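Local coordinates for protein transcriptional regulator, TetR family (Agrobacterium tumefaciens, PDB 3C2B) that probably binds cis-regulatory DNA through an N-terminal helix-turn-helix and so acts as a transcription factor of the TetR family, at residues 39-42 / 43-47. Numbering follows the deposited sequence.
Sequences SGLA and RAANC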
loop_
_atom_site.group_PDB
_atom_site.type_symbol
_atom_site.label_atom_id
_atom_site.label_comp_id
_atom_site.label_asym_id
_atom_site.label_seq_id
_atom_site.Cartn_x
_atom_site.Cartn_y
_atom_site.Cartn_z
ATOM N N SER A 39 -24.422 -13.705 -13.446
ATOM C CA SER A 39 -25.853 -13.368 -13.349
ATOM C C SER A 39 -26.143 -11.941 -12.871
ATOM O O SER A 39 -27.135 -11.347 -13.275
ATOM C CB SER A 39 -26.570 -14.342 -12.420
ATOM O OG SER A 39 -27.065 -15.460 -13.134
ATOM N N GLY A 40 -25.303 -11.403 -11.996
ATOM C CA GLY A 40 -25.478 -10.038 -11.533
ATOM C C GLY A 40 -25.327 -9.133 -12.736
ATOM O O GLY A 40 -26.174 -8.278 -12.996
ATOM N N LEU A 41 -24.265 -9.364 -13.500
ATOM C CA LEU A 41 -23.970 -8.555 -14.679
ATOM C C LEU A 41 -24.919 -8.804 -15.875
ATOM O O LEU A 41 -25.146 -7.906 -16.695
ATOM C CB LEU A 41 -22.501 -8.717 -15.081
ATOM C CG LEU A 41 -21.894 -7.688 -16.049
ATOM C CD1 LEU A 41 -22.190 -8.042 -17.521
ATOM C CD2 LEU A 41 -22.330 -6.237 -15.715
ATOM N N ALA A 42 -25.479 -10.008 -15.974
ATOM C CA ALA A 42 -26.567 -10.242 -16.938
ATOM C C ALA A 42 -27.773 -9.350 -16.610
ATOM O O ALA A 42 -28.338 -8.716 -17.515
ATOM C CB ALA A 42 -26.966 -11.717 -16.984
ATOM N N ARG A 43 -28.131 -9.292 -15.319
ATOM C CA ARG A 43 -29.241 -8.477 -14.803
ATOM C C ARG A 43 -28.989 -6.987 -15.006
ATOM O O ARG A 43 -29.838 -6.297 -15.572
ATOM C CB ARG A 43 -29.494 -8.737 -13.307
ATOM C CG ARG A 43 -30.098 -10.100 -12.900
ATOM C CD ARG A 43 -29.995 -10.256 -11.352
ATOM N NE ARG A 43 -30.034 -11.642 -10.849
ATOM C CZ ARG A 43 -31.138 -12.375 -10.664
ATOM N NH1 ARG A 43 -32.341 -11.893 -10.969
ATOM N NH2 ARG A 43 -31.041 -13.613 -10.179
ATOM N N ALA A 44 -27.824 -6.506 -14.534
ATOM C CA ALA A 44 -27.432 -5.090 -14.628
ATOM C C ALA A 44 -27.362 -4.510 -16.070
ATOM O O ALA A 44 -27.843 -3.393 -16.329
ATOM C CB ALA A 44 -26.112 -4.868 -13.891
ATOM N N ALA A 45 -26.798 -5.280 -17.004
ATOM C CA ALA A 45 -26.537 -4.794 -18.373
ATOM C C ALA A 45 -27.451 -5.348 -19.477
ATOM O O ALA A 45 -27.227 -5.064 -20.660
ATOM C CB ALA A 45 -25.074 -5.033 -18.743
ATOM N N ASN A 46 -28.467 -6.129 -19.109
ATOM C CA ASN A 46 -29.401 -6.705 -20.097
ATOM C C ASN A 46 -28.729 -7.586 -21.151
ATOM O O ASN A 46 -29.049 -7.508 -22.342
ATOM C CB ASN A 46 -30.191 -5.597 -20.793
ATOM C CG ASN A 46 -31.084 -4.841 -19.852
ATOM O OD1 ASN A 46 -31.608 -5.407 -18.890
ATOM N ND2 ASN A 46 -31.276 -3.553 -20.125
ATOM N N CYS A 47 -27.782 -8.409 -20.721
ATOM C CA CYS A 47 -27.136 -9.327 -21.655
ATOM C C CYS A 47 -27.252 -10.803 -21.234
ATOM O O CYS A 47 -27.751 -11.128 -20.141
ATOM C CB CYS A 47 -25.684 -8.899 -21.979
ATOM S SG CYS A 47 -24.474 -9.088 -20.675
#
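Leu41, on the buried side of helix 38-45, meets Cys47 in the turn that follows: the leucine methyl CD1 lies 4.0 Å from SG of Cys47. With CG turned away from the backbone N (chi1 -164°), the leucine also brings its other methyl alongside the next turn, where CD2 is 4.3 Å from CB of Ala45. Ala42 takes part on another flank, its CB resting 3.3 Å from the carbonyl O of Cys47. At the solvent-facing side, Arg43 runs its extended chain back past the preceding turn, and CG passes 3.2 Å from Ser39 O, an oxygen that also accepts the backbone N-H of Arg43.

Helical i+4 bonds hold the residues up to Ala45. Ala44 N reaches Gly40 O at 2.9 Å, nearly straight, and Ala45 N follows to Leu41 O. Asn46 then adopts positive phi (59°), which breaks the helical path, and Cys47 N turns back to Ala42 O at 3.3 Å, the more bent (143°) 6→1 bond of a Schellman-type helix end, approaching a carbonyl lone pair.

Farther out, Leu41 packs against Val20, Gln23 and Ala24 of helix 15-31, and both it and Cys47 touch Leu52 of helix 49-56. Arg16 donates a hydrogen bond to Ala45 O. A helix closed by a short turn, with Leu41 and Cys47 packed against the following helix, is characteristic of the helix-turn-helix predicted here, within the TetR-type DNA-binding domain.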